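Local coordinates for light Chain (Clostridium botulinum, PDB 6BVD), which is probably a zinc metalloendopeptidase of the clostridial neurotoxin family, the toxin part that would cleave a SNARE protein inside nerve cells, at residues F61-S66 against G73-N78; E128-N133 against I311-F316; E266-G271 against K347-T352. All coordinates share one frame; numbering follows the deposited sequence.

Contact 1 (F61-S66 against G73-N78); sequences FNPPVS and GYFDPN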
ATOM      1  N   PHE A  61       3.170 -17.025 -31.609  1.00 36.48           N
ATOM      2  CA  PHE A  61       3.119 -17.176 -30.150  1.00 40.52           C
ATOM      3  C   PHE A  61       3.978 -18.341 -29.690  1.00 41.47           C
ATOM      4  O   PHE A  61       4.321 -18.433 -28.513  1.00 31.99           O
ATOM      5  CB  PHE A  61       1.689 -17.363 -29.653  1.00 36.78           C
ATOM      6  CG  PHE A  61       0.894 -16.088 -29.638  1.00 35.65           C
ATOM      7  CD1 PHE A  61       0.269 -15.629 -30.798  1.00 31.32           C
ATOM      8  CD2 PHE A  61       0.793 -15.338 -28.484  1.00 29.06           C
ATOM      9  CE1 PHE A  61      -0.440 -14.451 -30.798  1.00 32.59           C
ATOM     10  CE2 PHE A  61       0.083 -14.171 -28.475  1.00 32.55           C
ATOM     11  CZ  PHE A  61      -0.535 -13.718 -29.627  1.00 31.96           C
ATOM     12  N   ASN A  62       4.306 -19.233 -30.624  1.00 39.34           N
ATOM     13  CA  ASN A  62       5.096 -20.402 -30.305  1.00 44.68           C
ATOM     14  C   ASN A  62       6.237 -20.638 -31.303  1.00 55.29           C
ATOM     15  O   ASN A  62       6.256 -21.662 -31.990  1.00 51.54           O
ATOM     16  CB  ASN A  62       4.194 -21.627 -30.262  1.00 38.95           C
ATOM     17  CG  ASN A  62       4.841 -22.789 -29.574  1.00 48.78           C
ATOM     18  OD1 ASN A  62       5.721 -22.613 -28.723  1.00 49.76           O
ATOM     19  ND2 ASN A  62       4.453 -23.995 -29.965  1.00 51.55           N
ATOM     20  N   PRO A  63       7.219 -19.718 -31.352  1.00 58.70           N
ATOM     21  CA  PRO A  63       8.285 -19.821 -32.368  1.00 61.28           C
ATOM     22  C   PRO A  63       9.170 -21.056 -32.206  1.00 61.55           C
ATOM     23  O   PRO A  63       9.424 -21.481 -31.079  1.00 57.47           O
ATOM     24  CB  PRO A  63       9.121 -18.554 -32.149  1.00 59.83           C
ATOM     25  CG  PRO A  63       8.807 -18.090 -30.770  1.00 54.86           C
ATOM     26  CD  PRO A  63       7.506 -18.703 -30.324  1.00 53.79           C
ATOM     27  N   PRO A  64       9.664 -21.603 -33.333  1.00 67.22           N
ATOM     28  CA  PRO A  64      10.533 -22.787 -33.374  1.00 73.01           C
ATOM     29  C   PRO A  64      11.905 -22.509 -32.769  1.00 77.11           C
ATOM     30  O   PRO A  64      12.239 -21.346 -32.535  1.00 71.65           O
ATOM     31  CB  PRO A  64      10.648 -23.087 -34.871  1.00 68.77           C
ATOM     32  CG  PRO A  64      10.412 -21.776 -35.532  1.00 68.35           C
ATOM     33  CD  PRO A  64       9.372 -21.099 -34.685  1.00 67.59           C
ATOM     34  N   VAL A  65      12.669 -23.569 -32.500  1.00 88.05           N
ATOM     35  CA  VAL A  65      13.981 -23.460 -31.851  1.00 92.31           C
ATOM     36  C   VAL A  65      14.895 -22.517 -32.635  1.00 97.27           C
ATOM     37  O   VAL A  65      15.677 -21.755 -32.055  1.00 93.19           O
ATOM     38  CB  VAL A  65      14.700 -24.826 -31.738  1.00 87.93           C
ATOM     39  CG1 VAL A  65      16.009 -24.662 -30.985  1.00 86.63           C
ATOM     40  CG2 VAL A  65      13.849 -25.836 -31.027  1.00 86.27           C
ATOM     41  N   SER A  66      14.778 -22.576 -33.961  1.00102.65           N
ATOM     42  CA  SER A  66      15.612 -21.782 -34.853  1.00105.91           C
ATOM     43  C   SER A  66      15.475 -20.274 -34.691  1.00107.08           C
ATOM     44  O   SER A  66      16.471 -19.582 -34.472  1.00107.67           O
ATOM     45  CB  SER A  66      15.281 -22.142 -36.304  1.00107.25           C
ATOM     46  OG  SER A  66      15.606 -23.489 -36.585  1.00109.16           O
ATOM     47  N   GLY A  73      14.300 -12.111 -26.731  1.00 48.41           N
ATOM     48  CA  GLY A  73      13.027 -12.208 -26.018  1.00 49.90           C
ATOM     49  C   GLY A  73      12.714 -13.535 -25.334  1.00 45.67           C
ATOM     50  O   GLY A  73      13.573 -14.395 -25.185  1.00 47.04           O
ATOM     51  N   TYR A  74      11.464 -13.699 -24.907  1.00 36.58           N
ATOM     52  CA  TYR A  74      11.035 -14.936 -24.273  1.00 30.96           C
ATOM     53  C   TYR A  74       9.594 -15.259 -24.694  1.00 37.45           C
ATOM     54  O   TYR A  74       8.736 -14.377 -24.732  1.00 36.97           O
ATOM     55  CB  TYR A  74      11.148 -14.829 -22.739  1.00 33.25           C
ATOM     56  CG  TYR A  74      10.767 -16.105 -22.042  1.00 36.53           C
ATOM     57  CD1 TYR A  74      11.604 -17.210 -22.084  1.00 37.37           C
ATOM     58  CD2 TYR A  74       9.548 -16.228 -21.387  1.00 31.32           C
ATOM     59  CE1 TYR A  74      11.254 -18.397 -21.468  1.00 37.18           C
ATOM     60  CE2 TYR A  74       9.182 -17.418 -20.767  1.00 32.57           C
ATOM     61  CZ  TYR A  74      10.051 -18.502 -20.815  1.00 39.10           C
ATOM     62  OH  TYR A  74       9.713 -19.698 -20.223  1.00 39.92           O
ATOM     63  N   PHE A  75       9.330 -16.532 -24.960  1.00 33.66           N
ATOM     64  CA  PHE A  75       8.067 -16.953 -25.539  1.00 32.86           C
ATOM     65  C   PHE A  75       7.438 -18.066 -24.732  1.00 30.44           C
ATOM     66  O   PHE A  75       8.125 -18.972 -24.296  1.00 35.90           O
ATOM     67  CB  PHE A  75       8.280 -17.409 -26.988  1.00 36.84           C
ATOM     68  CG  PHE A  75       8.769 -16.318 -27.883  1.00 39.98           C
ATOM     69  CD1 PHE A  75       7.865 -15.567 -28.632  1.00 37.36           C
ATOM     70  CD2 PHE A  75      10.121 -16.002 -27.945  1.00 38.53           C
ATOM     71  CE1 PHE A  75       8.298 -14.544 -29.438  1.00 34.02           C
ATOM     72  CE2 PHE A  75      10.569 -14.965 -28.752  1.00 40.23           C
ATOM     73  CZ  PHE A  75       9.650 -14.230 -29.496  1.00 37.04           C
ATOM     74  N   ASP A  76       6.129 -17.976 -24.532  1.00 29.72           N
ATOM     75  CA  ASP A  76       5.349 -19.026 -23.874  1.00 30.70           C
ATOM     76  C   ASP A  76       3.864 -18.842 -24.211  1.00 33.16           C
ATOM     77  O   ASP A  76       3.211 -17.917 -23.719  1.00 37.66           O
ATOM     78  CB  ASP A  76       5.573 -19.000 -22.363  1.00 34.01           C
ATOM     79  CG  ASP A  76       4.889 -20.147 -21.646  1.00 36.98           C
ATOM     80  OD1 ASP A  76       3.984 -20.797 -22.238  1.00 38.40           O
ATOM     81  OD2 ASP A  76       5.261 -20.397 -20.474  1.00 39.53           O
ATOM     82  N   PRO A  77       3.323 -19.732 -25.053  1.00 40.47           N
ATOM     83  CA  PRO A  77       1.954 -19.591 -25.551  1.00 39.80           C
ATOM     84  C   PRO A  77       0.935 -19.745 -24.440  1.00 34.48           C
ATOM     85  O   PRO A  77      -0.207 -19.383 -24.640  1.00 37.18           O
ATOM     86  CB  PRO A  77       1.815 -20.733 -26.571  1.00 38.81           C
ATOM     87  CG  PRO A  77       3.198 -21.235 -26.790  1.00 44.55           C
ATOM     88  CD  PRO A  77       3.965 -20.953 -25.559  1.00 39.16           C
ATOM     89  N   ASN A  78       1.339 -20.306 -23.302  1.00 42.52           N
ATOM     90  CA  ASN A  78       0.395 -20.605 -22.232  1.00 43.73           C
ATOM     91  C   ASN A  78       0.259 -19.503 -21.180  1.00 39.71           C
ATOM     92  O   ASN A  78      -0.623 -19.574 -20.330  1.00 38.13           O
ATOM     93  CB  ASN A  78       0.782 -21.913 -21.544  1.00 49.24           C
ATOM     94  CG  ASN A  78       0.539 -23.114 -22.417  1.00 51.99           C
ATOM     95  OD1 ASN A  78      -0.487 -23.209 -23.088  1.00 57.05           O
ATOM     96  ND2 ASN A  78       1.469 -24.050 -22.403  1.00 52.96           N
TER
HETATM   97  O   HOH W   1       4.499 -16.577 -26.411  1.00 24.85           O

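Contact 2 (E128-N133 against I311-F316); sequences EQFTTN and INIDEF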
ATOM      1  N   GLU A 128     -17.838  21.244 -38.087  1.00 19.70           N
ATOM      2  CA  GLU A 128     -18.959  21.789 -37.293  1.00 24.87           C
ATOM      3  C   GLU A 128     -19.513  20.842 -36.244  1.00 23.93           C
ATOM      4  O   GLU A 128     -20.401  21.195 -35.457  1.00 24.87           O
ATOM      5  CB  GLU A 128     -20.117  22.205 -38.220  1.00 31.05           C
ATOM      6  CG  GLU A 128     -19.736  23.208 -39.260  1.00 47.57           C
ATOM      7  CD  GLU A 128     -19.009  22.590 -40.449  1.00 60.84           C
ATOM      8  OE1 GLU A 128     -18.986  21.338 -40.575  1.00 61.91           O
ATOM      9  OE2 GLU A 128     -18.412  23.369 -41.220  1.00 59.84           O
ATOM     10  N   GLN A 129     -18.985  19.637 -36.217  1.00 25.56           N
ATOM     11  CA  GLN A 129     -19.576  18.564 -35.441  1.00 23.34           C
ATOM     12  C   GLN A 129     -18.602  17.985 -34.438  1.00 33.76           C
ATOM     13  O   GLN A 129     -17.426  17.781 -34.769  1.00 29.11           O
ATOM     14  CB  GLN A 129     -20.050  17.475 -36.392  1.00 34.81           C
ATOM     15  CG  GLN A 129     -21.093  16.553 -35.854  1.00 50.90           C
ATOM     16  CD  GLN A 129     -21.553  15.560 -36.900  1.00 55.51           C
ATOM     17  OE1 GLN A 129     -20.759  15.074 -37.703  1.00 56.90           O
ATOM     18  NE2 GLN A 129     -22.843  15.238 -36.883  1.00 56.87           N
ATOM     19  N   PHE A 130     -19.071  17.784 -33.209  1.00 22.99           N
ATOM     20  CA  PHE A 130     -18.404  16.889 -32.260  1.00 26.85           C
ATOM     21  C   PHE A 130     -18.789  15.463 -32.644  1.00 28.92           C
ATOM     22  O   PHE A 130     -19.962  15.073 -32.516  1.00 25.83           O
ATOM     23  CB  PHE A 130     -18.807  17.167 -30.803  1.00 19.96           C
ATOM     24  CG  PHE A 130     -18.004  18.268 -30.133  1.00 22.32           C
ATOM     25  CD1 PHE A 130     -16.716  18.589 -30.565  1.00 17.50           C
ATOM     26  CD2 PHE A 130     -18.564  19.003 -29.094  1.00 21.64           C
ATOM     27  CE1 PHE A 130     -15.999  19.640 -29.945  1.00 24.15           C
ATOM     28  CE2 PHE A 130     -17.863  20.032 -28.468  1.00 26.70           C
ATOM     29  CZ  PHE A 130     -16.569  20.346 -28.889  1.00 27.22           C
ATOM     30  N   THR A 131     -17.822  14.695 -33.143  1.00 25.82           N
ATOM     31  CA  THR A 131     -18.076  13.344 -33.624  1.00 27.32           C
ATOM     32  C   THR A 131     -17.679  12.249 -32.613  1.00 30.52           C
ATOM     33  O   THR A 131     -16.501  12.086 -32.244  1.00 27.75           O
ATOM     34  CB  THR A 131     -17.357  13.129 -34.959  1.00 31.31           C
ATOM     35  OG1 THR A 131     -17.880  14.068 -35.899  1.00 33.37           O
ATOM     36  CG2 THR A 131     -17.575  11.737 -35.470  1.00 31.20           C
ATOM     37  N   THR A 132     -18.683  11.496 -32.175  1.00 22.61           N
ATOM     38  CA  THR A 132     -18.509  10.483 -31.158  1.00 23.05           C
ATOM     39  C   THR A 132     -18.601   9.071 -31.732  1.00 24.75           C
ATOM     40  O   THR A 132     -18.238   8.123 -31.081  1.00 31.05           O
ATOM     41  CB  THR A 132     -19.574  10.596 -30.048  1.00 32.66           C
ATOM     42  OG1 THR A 132     -20.857  10.305 -30.607  1.00 34.57           O
ATOM     43  CG2 THR A 132     -19.577  11.976 -29.451  1.00 38.73           C
ATOM     44  N   ASN A 133     -19.084   8.910 -32.951  1.00 23.24           N
ATOM     45  CA  ASN A 133     -19.492   7.572 -33.352  1.00 29.40           C
ATOM     46  C   ASN A 133     -18.487   6.862 -34.242  1.00 27.80           C
ATOM     47  O   ASN A 133     -18.813   6.443 -35.365  1.00 28.65           O
ATOM     48  CB  ASN A 133     -20.855   7.625 -34.061  1.00 32.48           C
ATOM     49  CG  ASN A 133     -20.857   8.572 -35.237  1.00 36.74           C
ATOM     50  OD1 ASN A 133     -20.038   9.489 -35.327  1.00 38.46           O
ATOM     51  ND2 ASN A 133     -21.772   8.343 -36.166  1.00 45.04           N
ATOM     52  N   ILE A 311     -24.666  14.809 -25.927  1.00 39.43           N
ATOM     53  CA  ILE A 311     -23.646  15.256 -24.992  1.00 30.61           C
ATOM     54  C   ILE A 311     -23.825  16.733 -24.815  1.00 28.38           C
ATOM     55  O   ILE A 311     -24.442  17.386 -25.648  1.00 31.86           O
ATOM     56  CB  ILE A 311     -22.211  14.984 -25.504  1.00 28.30           C
ATOM     57  CG1 ILE A 311     -21.974  15.731 -26.823  1.00 30.76           C
ATOM     58  CG2 ILE A 311     -21.999  13.517 -25.670  1.00 28.26           C
ATOM     59  CD1 ILE A 311     -20.543  15.623 -27.386  1.00 25.88           C
ATOM     60  N   ASN A 312     -23.252  17.276 -23.753  1.00 23.27           N
ATOM     61  CA  ASN A 312     -23.286  18.699 -23.528  1.00 25.26           C
ATOM     62  C   ASN A 312     -22.186  19.438 -24.281  1.00 35.16           C
ATOM     63  O   ASN A 312     -21.032  19.495 -23.802  1.00 28.98           O
ATOM     64  CB  ASN A 312     -23.153  19.013 -22.041  1.00 26.36           C
ATOM     65  CG  ASN A 312     -23.486  20.436 -21.744  1.00 33.17           C
ATOM     66  OD1 ASN A 312     -22.862  21.350 -22.264  1.00 31.53           O
ATOM     67  ND2 ASN A 312     -24.484  20.645 -20.904  1.00 42.82           N
ATOM     68  N   ILE A 313     -22.564  20.063 -25.401  1.00 31.12           N
ATOM     69  CA  ILE A 313     -21.613  20.718 -26.297  1.00 34.14           C
ATOM     70  C   ILE A 313     -20.757  21.777 -25.606  1.00 33.57           C
ATOM     71  O   ILE A 313     -19.518  21.757 -25.750  1.00 27.10           O
ATOM     72  CB  ILE A 313     -22.339  21.374 -27.483  1.00 31.11           C
ATOM     73  CG1 ILE A 313     -22.976  20.286 -28.345  1.00 29.33           C
ATOM     74  CG2 ILE A 313     -21.368  22.225 -28.310  1.00 22.78           C
ATOM     75  CD1 ILE A 313     -23.903  20.824 -29.428  1.00 27.42           C
ATOM     76  N   ASP A 314     -21.377  22.665 -24.835  1.00 24.26           N
ATOM     77  CA  ASP A 314     -20.593  23.723 -24.183  1.00 31.38           C
ATOM     78  C   ASP A 314     -19.629  23.166 -23.149  1.00 31.57           C
ATOM     79  O   ASP A 314     -18.523  23.701 -23.000  1.00 33.06           O
ATOM     80  CB  ASP A 314     -21.491  24.785 -23.533  1.00 40.46           C
ATOM     81  CG  ASP A 314     -22.024  25.790 -24.546  1.00 45.25           C
ATOM     82  OD1 ASP A 314     -21.500  25.838 -25.686  1.00 50.60           O
ATOM     83  OD2 ASP A 314     -22.938  26.554 -24.197  1.00 44.15           O
ATOM     84  N   GLU A 315     -20.014  22.109 -22.437  1.00 27.49           N
ATOM     85  CA  GLU A 315     -19.080  21.493 -21.488  1.00 28.83           C
ATOM     86  C   GLU A 315     -17.837  20.902 -22.183  1.00 30.22           C
ATOM     87  O   GLU A 315     -16.714  21.031 -21.676  1.00 24.96           O
ATOM     88  CB  GLU A 315     -19.777  20.403 -20.683  1.00 34.71           C
ATOM     89  CG  GLU A 315     -20.624  20.979 -19.554  1.00 54.02           C
ATOM     90  CD  GLU A 315     -21.311  19.928 -18.697  1.00 67.06           C
ATOM     91  OE1 GLU A 315     -21.297  18.732 -19.076  1.00 68.55           O
ATOM     92  OE2 GLU A 315     -21.870  20.317 -17.639  1.00 70.73           O
ATOM     93  N   PHE A 316     -18.018  20.268 -23.338  1.00 22.06           N
ATOM     94  CA  PHE A 316     -16.855  19.736 -24.073  1.00 21.86           C
ATOM     95  C   PHE A 316     -16.009  20.857 -24.636  1.00 22.74           C
ATOM     96  O   PHE A 316     -14.776  20.718 -24.671  1.00 23.98           O
ATOM     97  CB  PHE A 316     -17.255  18.757 -25.198  1.00 16.55           C
ATOM     98  CG  PHE A 316     -17.405  17.340 -24.720  1.00 21.92           C
ATOM     99  CD1 PHE A 316     -16.380  16.429 -24.879  1.00 25.05           C
ATOM    100  CD2 PHE A 316     -18.565  16.935 -24.060  1.00 24.66           C
ATOM    101  CE1 PHE A 316     -16.503  15.119 -24.416  1.00 30.40           C
ATOM    102  CE2 PHE A 316     -18.710  15.647 -23.600  1.00 24.33           C
ATOM    103  CZ  PHE A 316     -17.663  14.724 -23.767  1.00 27.93           C
TER

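Contact 3 (E266-G271 against K347-T352); sequences EFLTFG and KIYSFT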
ATOM      1  N   GLU A 266      11.664   8.189 -28.588  1.00 24.17           N
ATOM      2  CA  GLU A 266      12.189   7.353 -27.500  1.00 25.51           C
ATOM      3  C   GLU A 266      13.167   8.156 -26.676  1.00 23.79           C
ATOM      4  O   GLU A 266      13.227   7.996 -25.453  1.00 28.12           O
ATOM      5  CB  GLU A 266      12.873   6.084 -28.004  1.00 20.92           C
ATOM      6  CG  GLU A 266      11.975   5.193 -28.856  1.00 24.09           C
ATOM      7  CD  GLU A 266      10.858   4.500 -28.106  1.00 32.21           C
ATOM      8  OE1 GLU A 266      10.719   4.646 -26.864  1.00 34.14           O
ATOM      9  OE2 GLU A 266      10.103   3.790 -28.804  1.00 41.80           O
ATOM     10  N   PHE A 267      13.946   9.018 -27.332  1.00 29.58           N
ATOM     11  CA  PHE A 267      14.933   9.790 -26.550  1.00 27.46           C
ATOM     12  C   PHE A 267      14.228  10.885 -25.739  1.00 31.02           C
ATOM     13  O   PHE A 267      14.653  11.213 -24.617  1.00 25.48           O
ATOM     14  CB  PHE A 267      15.993  10.375 -27.460  1.00 23.00           C
ATOM     15  CG  PHE A 267      16.742   9.326 -28.250  1.00 25.21           C
ATOM     16  CD1 PHE A 267      17.774   8.599 -27.666  1.00 22.84           C
ATOM     17  CD2 PHE A 267      16.345   8.999 -29.546  1.00 25.10           C
ATOM     18  CE1 PHE A 267      18.462   7.624 -28.385  1.00 28.71           C
ATOM     19  CE2 PHE A 267      17.016   8.026 -30.272  1.00 27.20           C
ATOM     20  CZ  PHE A 267      18.068   7.328 -29.695  1.00 34.32           C
ATOM     21  N   LEU A 268      13.154  11.457 -26.292  1.00 32.37           N
ATOM     22  CA  LEU A 268      12.407  12.478 -25.555  1.00 30.38           C
ATOM     23  C   LEU A 268      11.668  11.828 -24.400  1.00 31.39           C
ATOM     24  O   LEU A 268      11.452  12.455 -23.345  1.00 30.18           O
ATOM     25  CB  LEU A 268      11.425  13.228 -26.461  1.00 34.95           C
ATOM     26  CG  LEU A 268      12.014  14.026 -27.625  1.00 31.55           C
ATOM     27  CD1 LEU A 268      10.887  14.561 -28.530  1.00 30.98           C
ATOM     28  CD2 LEU A 268      12.939  15.155 -27.160  1.00 24.98           C
ATOM     29  N   THR A 269      11.287  10.567 -24.577  1.00 20.15           N
ATOM     30  CA  THR A 269      10.562   9.887 -23.521  1.00 21.39           C
ATOM     31  C   THR A 269      11.533   9.530 -22.374  1.00 24.46           C
ATOM     32  O   THR A 269      11.209   9.692 -21.187  1.00 21.33           O
ATOM     33  CB  THR A 269       9.858   8.653 -24.040  1.00 26.28           C
ATOM     34  OG1 THR A 269       8.799   9.070 -24.938  1.00 25.17           O
ATOM     35  CG2 THR A 269       9.249   7.845 -22.879  1.00 19.58           C
ATOM     36  N   PHE A 270      12.736   9.087 -22.726  1.00 20.77           N
ATOM     37  CA  PHE A 270      13.723   8.834 -21.683  1.00 20.05           C
ATOM     38  C   PHE A 270      14.079  10.135 -20.967  1.00 22.59           C
ATOM     39  O   PHE A 270      14.082  10.184 -19.750  1.00 23.24           O
ATOM     40  CB  PHE A 270      15.008   8.185 -22.232  1.00 20.52           C
ATOM     41  CG  PHE A 270      15.961   7.798 -21.121  1.00 27.89           C
ATOM     42  CD1 PHE A 270      15.830   6.574 -20.486  1.00 21.84           C
ATOM     43  CD2 PHE A 270      16.893   8.705 -20.635  1.00 29.40           C
ATOM     44  CE1 PHE A 270      16.670   6.217 -19.423  1.00 22.44           C
ATOM     45  CE2 PHE A 270      17.739   8.358 -19.554  1.00 28.90           C
ATOM     46  CZ  PHE A 270      17.622   7.112 -18.966  1.00 27.16           C
ATOM     47  N   GLY A 271      14.354  11.199 -21.715  1.00 24.90           N
ATOM     48  CA  GLY A 271      14.654  12.482 -21.095  1.00 23.78           C
ATOM     49  C   GLY A 271      16.126  12.598 -20.693  1.00 25.81           C
ATOM     50  O   GLY A 271      16.990  11.940 -21.295  1.00 23.54           O
ATOM     51  N   LYS A 347       5.110  21.079 -20.522  1.00 26.24           N
ATOM     52  CA  LYS A 347       4.445  20.182 -19.611  1.00 20.73           C
ATOM     53  C   LYS A 347       4.311  18.781 -20.174  1.00 28.38           C
ATOM     54  O   LYS A 347       4.628  17.832 -19.506  1.00 28.87           O
ATOM     55  CB  LYS A 347       3.067  20.715 -19.242  1.00 19.59           C
ATOM     56  CG  LYS A 347       2.291  19.839 -18.289  1.00 27.44           C
ATOM     57  CD  LYS A 347       0.865  20.292 -18.047  1.00 25.94           C
ATOM     58  CE  LYS A 347      -0.060  19.880 -19.177  1.00 33.84           C
ATOM     59  NZ  LYS A 347      -1.498  19.996 -18.856  1.00 33.69           N
ATOM     60  N   ILE A 348       3.918  18.666 -21.427  1.00 21.74           N
ATOM     61  CA  ILE A 348       3.757  17.375 -22.021  1.00 18.74           C
ATOM     62  C   ILE A 348       5.084  16.643 -22.007  1.00 26.22           C
ATOM     63  O   ILE A 348       5.120  15.492 -21.731  1.00 28.55           O
ATOM     64  CB  ILE A 348       3.233  17.483 -23.456  1.00 24.01           C
ATOM     65  CG1 ILE A 348       1.837  18.073 -23.475  1.00 23.91           C
ATOM     66  CG2 ILE A 348       3.252  16.150 -24.139  1.00 27.13           C
ATOM     67  CD1 ILE A 348       1.336  18.428 -24.835  1.00 24.65           C
ATOM     68  N   TYR A 349       6.163  17.331 -22.294  1.00 19.59           N
ATOM     69  CA  TYR A 349       7.458  16.713 -22.373  1.00 21.61           C
ATOM     70  C   TYR A 349       8.236  16.720 -21.086  1.00 26.77           C
ATOM     71  O   TYR A 349       9.356  16.353 -21.072  1.00 27.49           O
ATOM     72  CB  TYR A 349       8.271  17.203 -23.572  1.00 22.86           C
ATOM     73  CG  TYR A 349       7.672  16.629 -24.802  1.00 29.18           C
ATOM     74  CD1 TYR A 349       7.999  15.355 -25.223  1.00 25.25           C
ATOM     75  CD2 TYR A 349       6.703  17.322 -25.491  1.00 23.04           C
ATOM     76  CE1 TYR A 349       7.413  14.810 -26.333  1.00 22.17           C
ATOM     77  CE2 TYR A 349       6.110  16.784 -26.600  1.00 25.90           C
ATOM     78  CZ  TYR A 349       6.474  15.530 -27.008  1.00 27.51           C
ATOM     79  OH  TYR A 349       5.877  14.997 -28.112  1.00 29.97           O
ATOM     80  N   SER A 350       7.630  17.229 -20.034  1.00 26.83           N
ATOM     81  CA  SER A 350       8.172  17.122 -18.697  1.00 29.88           C
ATOM     82  C   SER A 350       8.172  15.710 -18.121  1.00 29.83           C
ATOM     83  O   SER A 350       8.931  15.394 -17.263  1.00 26.35           O
ATOM     84  CB  SER A 350       7.524  18.109 -17.754  1.00 33.80           C
ATOM     85  OG  SER A 350       6.285  17.664 -17.340  1.00 28.66           O
ATOM     86  N   PHE A 351       7.255  14.892 -18.568  1.00 21.39           N
ATOM     87  CA  PHE A 351       7.164  13.525 -18.090  1.00 20.47           C
ATOM     88  C   PHE A 351       8.207  12.613 -18.757  1.00 23.74           C
ATOM     89  O   PHE A 351       8.067  12.306 -19.927  1.00 23.04           O
ATOM     90  CB  PHE A 351       5.767  12.995 -18.341  1.00 26.53           C
ATOM     91  CG  PHE A 351       4.701  13.809 -17.654  1.00 29.11           C
ATOM     92  CD1 PHE A 351       4.416  13.576 -16.331  1.00 28.24           C
ATOM     93  CD2 PHE A 351       4.004  14.793 -18.336  1.00 22.44           C
ATOM     94  CE1 PHE A 351       3.408  14.328 -15.665  1.00 27.84           C
ATOM     95  CE2 PHE A 351       3.010  15.537 -17.711  1.00 23.59           C
ATOM     96  CZ  PHE A 351       2.717  15.305 -16.359  1.00 27.73           C
ATOM     97  N   THR A 352       9.239  12.202 -18.019  1.00 19.13           N
ATOM     98  CA  THR A 352      10.322  11.409 -18.611  1.00 24.04           C
ATOM     99  C   THR A 352      10.689  10.278 -17.680  1.00 22.05           C
ATOM    100  O   THR A 352      10.479  10.390 -16.479  1.00 23.51           O
ATOM    101  CB  THR A 352      11.577  12.268 -18.896  1.00 29.02           C
ATOM    102  OG1 THR A 352      12.141  12.744 -17.653  1.00 25.33           O
ATOM    103  CG2 THR A 352      11.239  13.440 -19.772  1.00 26.45           C
TER
HETATM  104  O   HOH W   2      11.144  15.169 -23.067  1.00 38.48           O

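Contact 1 (F61-S66 against G73-N78)
Phe61 and Pro77 bring the two backbones closest, with their CA atoms 5.3 Å apart, and from there the chains diverge. Neither run is a regular strand here, and what joins the main chains is one water. It donates to Phe61 O at 2.8 Å and accepts from Asp76 N at 2.9 Å, so a carbonyl and an amide that do not meet directly are both satisfied. The six intervening residues carry most of the short helix 65-70, and the contact closes the base of this helical excursion, which begins just after Pro64 at the N-cap position. Pro63 and Phe75 form its apolar part in a CH-pi contact: Pro63 CG stands 3.5 Å from the centroid of the Phe75 ring, 19° off the normal and displaced toward the CG-CD1 side. In Phe75, chi1 of -63° carries the ring over to Pro63, and chi2 near -94° turns its face to Pro63 CG. Lys68 of helix 65-70 touches both residues. Further along, Pro77 CG abuts two oxygens, 3.5 Å from both Phe61 O and Asn62 OD1. The side chain of Asp76 sets off away from 61-66, and its OD1 accepts from Asn78 N at 2.9 Å, from above the carboxylate plane, in an Asx turn. The ring of Phe61 leads off to Arg53, with which it makes a cation-pi pair.

Contact 2 (E128-N133 against I311-F316)
Phe130 carries most of this contact, reaching from the short strand 129-130 to the first turn of helix 313-323. Its CB starts the packing, 4.1 Å from Ile311 CD1. With chi1 at -85°, CG is anti to the carbonyl carbon, and the ring projects toward the beginning of the helix. There the far corner of the ring, CE2, does the touching. Ile313 O lies in the ring plane, 3.6 Å from CE2 of Phe130, so a carbonyl oxygen of the first turn faces the electropositive ring edge. Phe316 CB approaches the same CE2 of Phe130 obliquely, also at 3.6 Å, while Ile313 CG2 sits a little farther off. The Phe316 ring itself leads away, and Ile311 CD1 lies over one of its faces, which puts this methyl between the two aromatic residues. Two residues on, Thr132 offers CG2 to the same methyl, 4.3 Å from Ile311 CD1; its hydroxyl is bonded to Thr308 OG1. The helix start is fixed by Asn312, whose OD1 accepts from Glu315 N at 3.0 Å. This is a classic side-chain N-cap, and it follows a two-stranded parallel pairing in which Phe130 bonds through its backbone to Thr306 and Thr308: the arrangement is a strand, a connecting loop and a capped helix folded over one buried phenylalanine.

Contact 3 (E266-G271 against K347-T352)
Leu268 and Tyr349 meet at an angle, one methyl of the leucine against one side of the phenol: Leu268 CD1 comes to 4.1 Å from Tyr349 CE1, obliquely to the ring. Chi1 of -62° in Leu268 and -72° in Tyr349 brings these two atoms together across the gap. The tyrosine has two further partners: its ring stacks with His235 and its hydroxyl bonds to Thr240 OG1. Behind this apolar touch the backbones are tied by a water that donates to Leu268 O at 2.7 Å and to Tyr349 O at 2.9 Å; Arg275 also bonds to Tyr349 O.

Thr352 has a different task. It sits against the last turn of helix 264-270, where the carbonyl oxygens of Leu268, Thr269 and Phe270 lie against it. Thr352 CA makes a CA-H...O contact with Thr269 O at 3.2 Å, its CB lies 3.4 Å from Phe270 O, and its methyl CG2 rests 3.8 Å from Gly271 CA. At Gly271 the chain leaves the helix with positive phi, its CA tight against the threonine methyl. Thr352 OG1 accepts from Asn355 N, capping helix 353-360. The C-terminal end of helix 264-270 thus abuts the start of helix 353-360, with backbone hydrogen bonds pairing Thr269 with Glu353 and Phe270 with Phe354.

One turn before Phe270, Glu266 binds zinc with His228 and His232. The Thr269 side chain, about 5 Å from the metal, touches both histidines, while its OG1 bonds to Ala265 O. This is the HExxH-plus-glutamate zinc site of a gluzincin-type peptidase, and the contact packs the helix that carries the third protein ligand against 347-352.

In the fold
Only contact 3 belongs to the zinc centre, since 266-271 supplies Glu266; it is also the most deeply placed, its centre about 13 Å from the centre of the chain against about 24 Å for that of contact 1 and about 27 Å for that of contact 2. Contacts 1 and 2 lie on opposite sides of the chain's centre, about 46 Å apart between their own centres. Contact 3 stands at similar centre-to-centre separations from both, about 33 Å from contact 1 and about 31 Å from contact 2, with nearest atoms about 16 and 15 Å away. In sequence, contact 1 is a local closure completed early, whereas contacts 2 and 3 interleave, so the 266-271 helix end lies between the two halves of contact 2.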